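Local coordinates for protein PlyP35 (Listeria phage P35, PDB 6S3Y) that probably anchors a Listeria phage endolysin to the bacterial cell wall through two SH3-like repeats that form its C-terminal binding domain, at residues A[51-55]-A[56-60]; A[29-32]-A[33-37]; A[131-135]-A[136-140]; A[87-91]-A[92-96]. All blocks are in the same frame, centred on the assembly; numbering follows the deposited sequence.

How the contacts relate
The four contacts are local turns and strand ends spread over the two SH3-like repeats of this cell-wall binding domain. Contacts 1 and 2 fall in the first repeat, their centres about 15 Å apart, and a salt bridge ties them: Asp53 OD1 lies 2.8 Å from Arg29 NH1. Contact 4 belongs to the second repeat, about 23 Å from contact 2 between centres, yet strand 78-89, on which it begins, pairs with strand 36-41 of the first. Contact 3, near the C-terminus, touches contact 4, with SE of Met135, a selenomethionine in this crystal, 3.5 Å from Phe87 O, and its strand 136-137 pairs with strand 6-17. Contacts 1 and 4 lie farthest apart, about 29 Å between centres.

Contact 1: residues A[51-55]-A[56-60]; sequences VKDGN and KSVRG
Val51 and Val58 face each other through two backbone hydrogen bonds, Val51 N to Val58 O at 3.0 Å and Val58 N to Val51 O at 2.8 Å, both nearly straight. Closer to the turn, Asp53 N gives a bond to Lys56 O at 2.9 Å. The return bond, Lys56 N to Asp53 O, is longer at 3.2 Å, and its donor stands well above the carbonyl plane. Together they make a tight antiparallel beta hairpin between strands 46-53 and 56-63, closed by a type II' turn from Asp53 to Lys56, with Gly54, at positive phi, in the second position of the turn. Among the side chains, those of Val51, Asp53, Lys56 and Val58 lie on one face of the hairpin. Asp53 OD2 comes to 3.7 Å from Val58 CG1, while Asp53 OD1 reaches away to a salt bridge with Arg29. Val51 and Val58 point the same way, both against Val28. On the other face, Lys52 folds back through bends at chi2, chi3 and chi4 (-60°, -95° and 71°), which carries CD past Ser57 OG at 3.7 Å and lets NZ make a weak hydrogen bond to Asn55 O at 3.1 Å.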
loop_
_atom_site.group_PDB
_atom_site.type_symbol
_atom_site.label_atom_id
_atom_site.label_comp_id
_atom_site.label_asym_id
_atom_site.label_seq_id
_atom_site.Cartn_x
_atom_site.Cartn_y
_atom_site.Cartn_z
ATOM N N VAL A 51 5.835 -11.334 -11.727
ATOM C CA VAL A 51 5.559 -10.543 -12.952
ATOM C C VAL A 51 6.836 -10.582 -13.807
ATOM O O VAL A 51 7.904 -11.013 -13.290
ATOM C CB VAL A 51 5.176 -9.136 -12.451
ATOM C CG1 VAL A 51 6.355 -8.310 -12.097
ATOM C CG2 VAL A 51 4.021 -8.500 -13.119
ATOM N N LYS A 52 6.751 -10.140 -15.048
ATOM C CA LYS A 52 7.925 -10.053 -15.959
ATOM C C LYS A 52 8.371 -8.605 -16.063
ATOM O O LYS A 52 7.536 -7.782 -16.438
ATOM C CB LYS A 52 7.570 -10.559 -17.364
ATOM C CG LYS A 52 6.984 -11.953 -17.421
ATOM C CD LYS A 52 7.880 -13.056 -16.879
ATOM C CE LYS A 52 8.705 -13.770 -17.937
ATOM N NZ LYS A 52 9.780 -12.895 -18.469
ATOM N N ASP A 53 9.624 -8.305 -15.732
ATOM C CA ASP A 53 10.289 -7.028 -16.100
ATOM C C ASP A 53 11.273 -7.359 -17.224
ATOM O O ASP A 53 12.370 -7.888 -16.919
ATOM C CB ASP A 53 10.971 -6.358 -14.907
ATOM C CG ASP A 53 10.026 -5.729 -13.894
ATOM O OD1 ASP A 53 8.844 -5.487 -14.213
ATOM O OD2 ASP A 53 10.506 -5.427 -12.797
ATOM N N GLY A 54 10.846 -7.139 -18.475
ATOM C CA GLY A 54 11.548 -7.637 -19.673
ATOM C C GLY A 54 11.522 -9.154 -19.712
ATOM O O GLY A 54 10.422 -9.729 -19.685
ATOM N N ASN A 55 12.695 -9.780 -19.742
ATOM C CA ASN A 55 12.857 -11.262 -19.776
ATOM C C ASN A 55 12.921 -11.845 -18.361
ATOM O O ASN A 55 12.867 -13.077 -18.263
ATOM C CB ASN A 55 14.057 -11.710 -20.597
ATOM C CG ASN A 55 15.358 -11.070 -20.173
ATOM O OD1 ASN A 55 15.674 -11.059 -18.990
ATOM N ND2 ASN A 55 16.101 -10.538 -21.130
ATOM N N LYS A 56 13.024 -11.005 -17.326
ATOM C CA LYS A 56 13.270 -11.442 -15.922
ATOM C C LYS A 56 11.931 -11.634 -15.199
ATOM O O LYS A 56 11.040 -10.758 -15.334
ATOM C CB LYS A 56 14.140 -10.424 -15.178
ATOM C CG LYS A 56 15.562 -10.284 -15.689
ATOM C CD LYS A 56 16.363 -11.568 -15.546
ATOM C CE LYS A 56 17.668 -11.565 -16.318
ATOM N NZ LYS A 56 18.541 -10.447 -15.895
ATOM N N SER A 57 11.767 -12.755 -14.500
ATOM C CA SER A 57 10.694 -12.984 -13.506
ATOM C C SER A 57 11.080 -12.271 -12.206
ATOM O O SER A 57 12.169 -12.546 -11.698
ATOM C CB SER A 57 10.464 -14.435 -13.246
ATOM O OG SER A 57 9.599 -14.964 -14.201
ATOM N N VAL A 58 10.201 -11.434 -11.666
ATOM C CA VAL A 58 10.447 -10.661 -10.419
ATOM C C VAL A 58 9.299 -10.955 -9.456
ATOM O O VAL A 58 8.133 -10.982 -9.887
ATOM C CB VAL A 58 10.586 -9.164 -10.709
ATOM C CG1 VAL A 58 9.364 -8.604 -11.391
ATOM C CG2 VAL A 58 10.869 -8.401 -9.436
ATOM N N ARG A 59 9.631 -11.233 -8.194
ATOM C CA ARG A 59 8.647 -11.624 -7.165
ATOM C C ARG A 59 8.187 -10.368 -6.421
ATOM O O ARG A 59 9.012 -9.494 -6.137
ATOM C CB ARG A 59 9.231 -12.668 -6.209
ATOM C CG ARG A 59 8.264 -13.092 -5.121
ATOM C CD ARG A 59 8.644 -14.406 -4.468
ATOM N NE ARG A 59 8.626 -15.515 -5.406
ATOM C CZ ARG A 59 7.552 -16.193 -5.767
ATOM N NH1 ARG A 59 6.351 -15.872 -5.328
ATOM N NH2 ARG A 59 7.680 -17.171 -6.643
ATOM N N GLY A 60 6.913 -10.318 -6.074
ATOM C CA GLY A 60 6.376 -9.274 -5.197
ATOM C C GLY A 60 5.427 -9.833 -4.164
ATOM O O GLY A 60 5.112 -11.043 -4.196
#

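Contact 2: residues A[29-32]-A[33-37]; sequences RQWK and HGTKV
Trp31 packs against Thr35 and Val37 across a type II beta turn from Lys32 to Thr35, which leads from strand 27-32 into strand 36-41 of the SH3-like repeat. The polar part of the contact converges on one oxygen. Lys32 O accepts the backbone N-H of Thr35 at 3.0 Å, the bond that closes the turn, and also the hydroxyl of the same residue, with Thr35 OG1 only 2.6 Å away. The hydroxyl lies in the carbonyl plane on a lone pair, whereas the amide donor is tilted 26° from that plane; two donors of one residue thus grip a single oxygen. Gly34, at positive phi, holds the third position of the turn.

The apolar part is built over the indole. With chi1 at -55°, Thr35 directs OG1 to Lys32 O and leaves CG2 over the five-membered ring of Trp31, 4.3 Å from its centroid, as a CH-pi contact. On the same face, Val37 CG1 stands almost on the normal of the six-membered ring, 3.5 Å from the centroid. The other face of the indole receives Arg29 CB near its rim, and the ring also stacks with Phe16 of strand 6-17. Ile82 of strand 78-89 touches both Trp31 and Val37, which brings the turn against that strand. Val37 CG1 sits centrally enough to be nearly equidistant from the carbons of the six-membered ring, with Trp31 CZ2 at 3.7 Å and Trp31 CZ3 at 3.9 Å.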
loop_
_atom_site.group_PDB
_atom_site.type_symbol
_atom_site.label_atom_id
_atom_site.label_comp_id
_atom_site.label_asym_id
_atom_site.label_seq_id
_atom_site.Cartn_x
_atom_site.Cartn_y
_atom_site.Cartn_z
ATOM N N ARG A 29 5.100 -3.484 -8.517
ATOM C CA ARG A 29 3.944 -2.922 -9.258
ATOM C C ARG A 29 3.109 -2.065 -8.301
ATOM O O ARG A 29 2.970 -2.440 -7.124
ATOM C CB ARG A 29 3.017 -4.005 -9.828
ATOM C CG ARG A 29 3.650 -4.858 -10.910
ATOM C CD ARG A 29 3.839 -4.161 -12.227
ATOM N NE ARG A 29 4.341 -5.074 -13.254
ATOM C CZ ARG A 29 5.622 -5.294 -13.513
ATOM N NH1 ARG A 29 6.567 -4.691 -12.823
ATOM N NH2 ARG A 29 5.993 -6.101 -14.486
ATOM N N GLN A 30 2.539 -0.983 -8.815
ATOM C CA GLN A 30 1.415 -0.260 -8.210
ATOM C C GLN A 30 0.234 -0.512 -9.129
ATOM O O GLN A 30 0.070 0.217 -10.113
ATOM C CB GLN A 30 1.834 1.194 -7.972
ATOM C CG GLN A 30 2.779 1.312 -6.786
ATOM C CD GLN A 30 3.151 2.723 -6.423
ATOM O OE1 GLN A 30 2.599 3.682 -6.944
ATOM N NE2 GLN A 30 4.141 2.846 -5.546
ATOM N N TRP A 31 -0.521 -1.558 -8.830
ATOM C CA TRP A 31 -1.612 -2.052 -9.685
ATOM C C TRP A 31 -2.857 -1.190 -9.459
ATOM O O TRP A 31 -3.361 -1.146 -8.315
ATOM C CB TRP A 31 -1.918 -3.519 -9.381
ATOM C CG TRP A 31 -0.994 -4.532 -9.992
ATOM C CD1 TRP A 31 -0.466 -4.559 -11.251
ATOM C CD2 TRP A 31 -0.572 -5.759 -9.364
ATOM N NE1 TRP A 31 0.278 -5.694 -11.432
ATOM C CE2 TRP A 31 0.209 -6.461 -10.300
ATOM C CE3 TRP A 31 -0.798 -6.329 -8.104
ATOM C CZ2 TRP A 31 0.778 -7.695 -10.013
ATOM C CZ3 TRP A 31 -0.254 -7.557 -7.824
ATOM C CH2 TRP A 31 0.519 -8.229 -8.767
ATOM N N LYS A 32 -3.387 -0.620 -10.541
ATOM C CA LYS A 32 -4.658 0.143 -10.526
ATOM C C LYS A 32 -5.765 -0.724 -9.922
ATOM O O LYS A 32 -5.810 -1.952 -10.202
ATOM C CB LYS A 32 -5.003 0.581 -11.955
ATOM C CG LYS A 32 -6.104 1.625 -12.034
ATOM C CD LYS A 32 -6.338 2.122 -13.449
ATOM C CE LYS A 32 -6.646 1.003 -14.430
ATOM N NZ LYS A 32 -6.890 1.508 -15.802
ATOM N N HIS A 33 -6.659 -0.093 -9.155
ATOM C CA HIS A 33 -7.922 -0.700 -8.656
ATOM C C HIS A 33 -8.530 -1.542 -9.779
ATOM O O HIS A 33 -8.592 -1.028 -10.894
ATOM C CB HIS A 33 -8.895 0.380 -8.172
ATOM C CG HIS A 33 -10.055 -0.167 -7.405
ATOM N ND1 HIS A 33 -11.356 -0.179 -7.873
ATOM C CD2 HIS A 33 -10.080 -0.801 -6.214
ATOM C CE1 HIS A 33 -12.146 -0.664 -6.921
ATOM N NE2 HIS A 33 -11.382 -1.097 -5.915
ATOM N N GLY A 34 -8.908 -2.779 -9.507
ATOM C CA GLY A 34 -9.598 -3.653 -10.482
ATOM C C GLY A 34 -8.667 -4.488 -11.351
ATOM O O GLY A 34 -9.179 -5.363 -12.047
ATOM N N THR A 35 -7.349 -4.292 -11.302
ATOM C CA THR A 35 -6.400 -5.143 -12.067
ATOM C C THR A 35 -6.617 -6.610 -11.668
ATOM O O THR A 35 -6.792 -6.875 -10.476
ATOM C CB THR A 35 -4.949 -4.751 -11.829
ATOM O OG1 THR A 35 -4.820 -3.368 -12.144
ATOM C CG2 THR A 35 -3.978 -5.553 -12.670
ATOM N N LYS A 36 -6.613 -7.528 -12.638
ATOM C CA LYS A 36 -6.731 -8.980 -12.381
ATOM C C LYS A 36 -5.326 -9.592 -12.409
ATOM O O LYS A 36 -4.554 -9.281 -13.329
ATOM C CB LYS A 36 -7.689 -9.640 -13.379
ATOM C CG LYS A 36 -9.115 -9.120 -13.215
ATOM C CD LYS A 36 -10.134 -9.918 -13.976
ATOM C CE LYS A 36 -11.516 -9.469 -13.568
ATOM N NZ LYS A 36 -12.500 -10.394 -14.135
ATOM N N VAL A 37 -5.022 -10.425 -11.407
ATOM C CA VAL A 37 -3.647 -10.962 -11.206
ATOM C C VAL A 37 -3.743 -12.413 -10.779
ATOM O O VAL A 37 -4.849 -12.901 -10.384
ATOM C CB VAL A 37 -2.883 -10.110 -10.166
ATOM C CG1 VAL A 37 -2.699 -8.679 -10.642
ATOM C CG2 VAL A 37 -3.558 -10.107 -8.800
#

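Contact 3: residues A[131-135]-A[136-140]; sequences IPRYM and FDIKK
A chi1 of 63° puts Phe136 CG between its own backbone N and carbonyl carbon, turning the ring back under the preceding residues, while Arg133, its CG lying anti to the backbone N, bends once at chi2 (58°) to pass over it. The two meet where a short 3-10 segment, 133-135, joins strand 128-132 to strand 136-137, the latter paired with strand 6-17. Met135 N bonds to Pro132 O in the 3-10 segment, and Phe136 N makes a longer, weak bond to Arg133 O at 3.4 Å. That oxygen also stands over the centre of the Phe136 ring. Arg133 CD comes to 3.6 Å from Phe136 CZ, and the guanidinium and ring planes are nearly parallel, 10° apart. Ile131 CG2 adds an apolar touch at 4.0 Å from Phe136 CE2, and Tyr118 meets the ring edge-to-face, so the aromatic group is buried among neighbouring strands.

The guanidinium itself is used from two directions. Phe136 O approaches its edge, near the plane, in a short but poorly angled and therefore weak bond from NH1, and Ile138 CD1 rests over one face. Water extends its reach: one molecule accepts from Arg133 NH1 and donates to Asp137 OD1, linking the two residues without direct contact of their charged atoms. A second accepts from Arg133 NH2 at 3.2 Å and from Ile138 N at 3.0 Å.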
loop_
_atom_site.group_PDB
_atom_site.type_symbol
_atom_site.label_atom_id
_atom_site.label_comp_id
_atom_site.label_asym_id
_atom_site.label_seq_id
_atom_site.Cartn_x
_atom_site.Cartn_y
_atom_site.Cartn_z
ATOM N N ILE A 131 2.236 8.296 7.068
ATOM C CA ILE A 131 2.049 7.686 5.724
ATOM C C ILE A 131 3.351 7.892 4.954
ATOM O O ILE A 131 3.904 8.986 4.923
ATOM C CB ILE A 131 0.800 8.253 5.019
ATOM C CG1 ILE A 131 0.513 7.492 3.719
ATOM C CG2 ILE A 131 0.908 9.756 4.808
ATOM C CD1 ILE A 131 -0.815 7.868 3.052
ATOM N N PRO A 132 3.889 6.835 4.310
ATOM C CA PRO A 132 5.076 6.977 3.462
ATOM C C PRO A 132 4.728 7.626 2.111
ATOM O O PRO A 132 3.591 7.520 1.648
ATOM C CB PRO A 132 5.541 5.529 3.313
ATOM C CG PRO A 132 4.254 4.725 3.375
ATOM C CD PRO A 132 3.382 5.454 4.364
ATOM N N ARG A 133 5.730 8.272 1.502
ATOM C CA ARG A 133 5.591 9.069 0.262
ATOM C C ARG A 133 4.902 8.271 -0.841
ATOM O O ARG A 133 4.088 8.868 -1.590
ATOM C CB ARG A 133 6.977 9.543 -0.218
ATOM C CG ARG A 133 6.934 10.479 -1.410
ATOM C CD ARG A 133 6.111 11.734 -1.166
ATOM N NE ARG A 133 5.977 12.545 -2.368
ATOM C CZ ARG A 133 5.107 12.299 -3.339
ATOM N NH1 ARG A 133 4.233 11.308 -3.248
ATOM N NH2 ARG A 133 5.126 13.069 -4.407
ATOM N N TYR A 134 5.178 6.973 -0.942
ATOM C CA TYR A 134 4.780 6.150 -2.117
ATOM C C TYR A 134 3.281 5.868 -2.120
ATOM O O TYR A 134 2.786 5.350 -3.108
ATOM C CB TYR A 134 5.628 4.863 -2.231
ATOM C CG TYR A 134 5.396 3.809 -1.186
ATOM C CD1 TYR A 134 4.379 2.883 -1.317
ATOM C CD2 TYR A 134 6.255 3.660 -0.102
ATOM C CE1 TYR A 134 4.171 1.887 -0.376
ATOM C CE2 TYR A 134 6.065 2.658 0.836
ATOM C CZ TYR A 134 5.011 1.786 0.716
ATOM O OH TYR A 134 4.838 0.785 1.633
HETATM N N MSE A 135 2.548 6.227 -1.062
HETATM C CA MSE A 135 1.128 5.888 -1.016
HETATM C C MSE A 135 0.226 7.050 -1.446
HETATM O O MSE A 135 -1.000 6.880 -1.451
HETATM C CB MSE A 135 0.720 5.399 0.373
HETATM C CG MSE A 135 1.343 4.071 0.724
HETATM SE SE MSE A 135 0.695 3.356 2.400
HETATM C CE MSE A 135 0.821 1.489 2.064
ATOM N N PHE A 136 0.803 8.188 -1.831
ATOM C CA PHE A 136 -0.038 9.322 -2.199
ATOM C C PHE A 136 0.601 10.148 -3.332
ATOM O O PHE A 136 1.821 10.058 -3.593
ATOM C CB PHE A 136 -0.312 10.221 -0.980
ATOM C CG PHE A 136 0.891 10.892 -0.364
ATOM C CD1 PHE A 136 1.393 12.075 -0.880
ATOM C CD2 PHE A 136 1.498 10.362 0.767
ATOM C CE1 PHE A 136 2.487 12.701 -0.283
ATOM C CE2 PHE A 136 2.590 10.992 1.356
ATOM C CZ PHE A 136 3.098 12.153 0.838
ATOM N N ASP A 137 -0.234 10.976 -3.961
ATOM C CA ASP A 137 0.191 12.012 -4.939
ATOM C C ASP A 137 -0.029 13.411 -4.341
ATOM O O ASP A 137 -0.905 13.584 -3.486
ATOM C CB ASP A 137 -0.554 11.832 -6.257
ATOM C CG ASP A 137 -0.098 10.621 -7.063
ATOM O OD1 ASP A 137 1.145 10.323 -7.073
ATOM O OD2 ASP A 137 -0.975 9.988 -7.661
ATOM N N ILE A 138 0.747 14.363 -4.815
ATOM C CA ILE A 138 0.627 15.809 -4.554
ATOM C C ILE A 138 0.148 16.453 -5.861
ATOM O O ILE A 138 0.932 16.427 -6.859
ATOM C CB ILE A 138 1.977 16.380 -4.089
ATOM C CG1 ILE A 138 2.527 15.657 -2.841
ATOM C CG2 ILE A 138 1.860 17.897 -3.920
ATOM C CD1 ILE A 138 3.951 15.993 -2.558
ATOM N N LYS A 139 -1.074 16.988 -5.872
ATOM C CA LYS A 139 -1.712 17.598 -7.073
ATOM C C LYS A 139 -0.917 18.818 -7.577
ATOM O O LYS A 139 -0.651 19.683 -6.737
ATOM C CB LYS A 139 -3.141 18.013 -6.725
ATOM C CG LYS A 139 -3.889 18.707 -7.855
ATOM C CD LYS A 139 -5.373 18.830 -7.603
ATOM C CE LYS A 139 -5.937 20.174 -8.010
ATOM N NZ LYS A 139 -7.376 20.073 -8.377
ATOM N N LYS A 140 -0.579 18.868 -8.887
ATOM C CA LYS A 140 0.071 20.024 -9.570
ATOM C C LYS A 140 -1.002 20.907 -10.212
ATOM O O LYS A 140 -2.047 21.157 -9.648
ATOM C CB LYS A 140 1.023 19.623 -10.705
ATOM C CG LYS A 140 1.729 18.276 -10.584
ATOM C CD LYS A 140 3.197 18.300 -10.940
ATOM C CE LYS A 140 3.976 17.192 -10.266
ATOM N NZ LYS A 140 3.802 17.163 -8.790
HETATM O O HOH W 1 3.663 10.971 -6.104
HETATM O O HOH W 2 2.908 13.438 -6.662
#

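Contact 4: residues A[87-91]-A[92-96]; sequences FCWDN and KKLNG
Trp89 lays its indole against the backbone of Leu94. From CB, 4.1 Å from Leu94 CA, the side chain turns with CG beside its own backbone N (chi1 -70°), and CG and CD2 then pass beneath that same CA. Leu94 CA stands 3.5 Å from the centroid of the five-membered ring, 7° off its normal, a CH-pi contact. Farther round, CD1 has Gly96 O beside it at 3.5 Å, at the ring edge and near its plane, and NE1 lies 3.4 Å from Leu94 C. On the benzo side, CE3 meets Leu94 CD2 at 3.5 Å, and CZ2 comes near Leu94 O. Phe87 CB lies against the opposite face of the indole, toward its rim. Leu94 is the last residue of a type I beta turn that starts at Asn91, in the loop that follows strand 78-89 of the second SH3-like repeat. Its closing bond, Leu94 N to Asn91 O, is weak at 3.5 Å. The Asn91 side chain does more: OD1 accepts Lys93 N at 2.8 Å, in the amide's plane, as in an Asx turn. A water lies 2.7 Å from both Asp90 OD1 and Gly96 O, at the edge of the Trp89 ring.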
loop_
_atom_site.group_PDB
_atom_site.type_symbol
_atom_site.label_atom_id
_atom_site.label_comp_id
_atom_site.label_asym_id
_atom_site.label_seq_id
_atom_site.Cartn_x
_atom_site.Cartn_y
_atom_site.Cartn_z
ATOM N N PHE A 87 -2.615 2.938 3.874
ATOM C CA PHE A 87 -2.623 2.854 5.344
ATOM C C PHE A 87 -1.923 4.091 5.888
ATOM O O PHE A 87 -1.037 4.631 5.182
ATOM C CB PHE A 87 -1.874 1.627 5.842
ATOM C CG PHE A 87 -2.612 0.315 5.776
ATOM C CD1 PHE A 87 -3.840 0.159 6.387
ATOM C CD2 PHE A 87 -2.034 -0.781 5.151
ATOM C CE1 PHE A 87 -4.487 -1.062 6.370
ATOM C CE2 PHE A 87 -2.685 -2.008 5.144
ATOM C CZ PHE A 87 -3.915 -2.150 5.740
ATOM N N CYS A 88 -2.262 4.486 7.122
ATOM C CA CYS A 88 -1.336 5.278 7.974
ATOM C C CYS A 88 -1.207 4.572 9.319
ATOM O O CYS A 88 -2.147 3.814 9.735
ATOM C CB CYS A 88 -1.779 6.728 8.111
ATOM S SG CYS A 88 -3.466 6.902 8.737
ATOM N N TRP A 89 -0.067 4.777 9.979
ATOM C CA TRP A 89 0.285 4.037 11.210
ATOM C C TRP A 89 0.609 5.023 12.335
ATOM O O TRP A 89 1.189 6.081 12.044
ATOM C CB TRP A 89 1.496 3.148 10.930
ATOM C CG TRP A 89 1.248 1.971 10.022
ATOM C CD1 TRP A 89 0.986 0.694 10.390
ATOM C CD2 TRP A 89 1.370 1.959 8.585
ATOM N NE1 TRP A 89 0.919 -0.111 9.293
ATOM C CE2 TRP A 89 1.149 0.634 8.171
ATOM C CE3 TRP A 89 1.646 2.932 7.610
ATOM C CZ2 TRP A 89 1.184 0.247 6.831
ATOM C CZ3 TRP A 89 1.687 2.552 6.285
ATOM C CH2 TRP A 89 1.465 1.233 5.902
ATOM N N ASP A 90 0.362 4.620 13.575
ATOM C CA ASP A 90 0.651 5.512 14.730
ATOM C C ASP A 90 2.122 5.420 15.095
ATOM O O ASP A 90 2.510 6.077 16.035
ATOM C CB ASP A 90 -0.249 5.220 15.906
ATOM C CG ASP A 90 0.040 3.962 16.678
ATOM O OD1 ASP A 90 0.720 3.062 16.146
ATOM O OD2 ASP A 90 -0.481 3.892 17.791
ATOM N N ASN A 91 2.934 4.686 14.339
ATOM C CA ASN A 91 4.409 4.774 14.518
ATOM C C ASN A 91 5.135 4.446 13.215
ATOM O O ASN A 91 4.513 3.889 12.304
ATOM C CB ASN A 91 4.846 3.925 15.713
ATOM C CG ASN A 91 4.952 2.465 15.381
ATOM O OD1 ASN A 91 5.765 2.085 14.558
ATOM N ND2 ASN A 91 4.142 1.659 16.024
ATOM N N LYS A 92 6.428 4.751 13.146
ATOM C CA LYS A 92 7.203 4.790 11.885
ATOM C C LYS A 92 7.737 3.397 11.500
ATOM O O LYS A 92 8.496 3.333 10.538
ATOM C CB LYS A 92 8.282 5.850 12.042
ATOM C CG LYS A 92 7.736 7.226 12.341
ATOM C CD LYS A 92 8.771 8.301 12.353
ATOM C CE LYS A 92 8.198 9.654 12.708
ATOM N NZ LYS A 92 9.247 10.692 12.643
ATOM N N LYS A 93 7.340 2.339 12.198
ATOM C CA LYS A 93 7.687 0.949 11.815
ATOM C C LYS A 93 6.763 0.486 10.676
ATOM O O LYS A 93 7.166 -0.441 9.922
ATOM C CB LYS A 93 7.555 0.031 13.024
ATOM C CG LYS A 93 8.541 0.302 14.156
ATOM C CD LYS A 93 8.472 -0.861 15.184
ATOM C CE LYS A 93 8.308 -0.478 16.654
ATOM N NZ LYS A 93 9.173 0.669 17.021
ATOM N N LEU A 94 5.573 1.106 10.556
ATOM C CA LEU A 94 4.585 0.798 9.484
ATOM C C LEU A 94 4.244 -0.691 9.573
ATOM O O LEU A 94 4.239 -1.356 8.548
ATOM C CB LEU A 94 5.133 1.153 8.096
ATOM C CG LEU A 94 5.784 2.533 7.939
ATOM C CD1 LEU A 94 5.998 2.877 6.476
ATOM C CD2 LEU A 94 4.944 3.651 8.566
ATOM N N ASN A 95 3.940 -1.179 10.781
ATOM C CA ASN A 95 3.732 -2.626 10.986
ATOM C C ASN A 95 2.893 -2.829 12.241
ATOM O O ASN A 95 3.456 -2.745 13.324
ATOM C CB ASN A 95 5.097 -3.328 11.006
ATOM C CG ASN A 95 5.021 -4.811 11.269
ATOM O OD1 ASN A 95 4.000 -5.436 11.047
ATOM N ND2 ASN A 95 6.111 -5.368 11.762
ATOM N N GLY A 96 1.596 -3.111 12.094
ATOM C CA GLY A 96 0.692 -3.323 13.241
ATOM C C GLY A 96 0.554 -2.058 14.089
ATOM O O GLY A 96 0.602 -0.923 13.520
HETATM O O HOH W 3 1.519 1.497 14.121
HETATM O O HOH W 4 3.668 0.375 13.204
#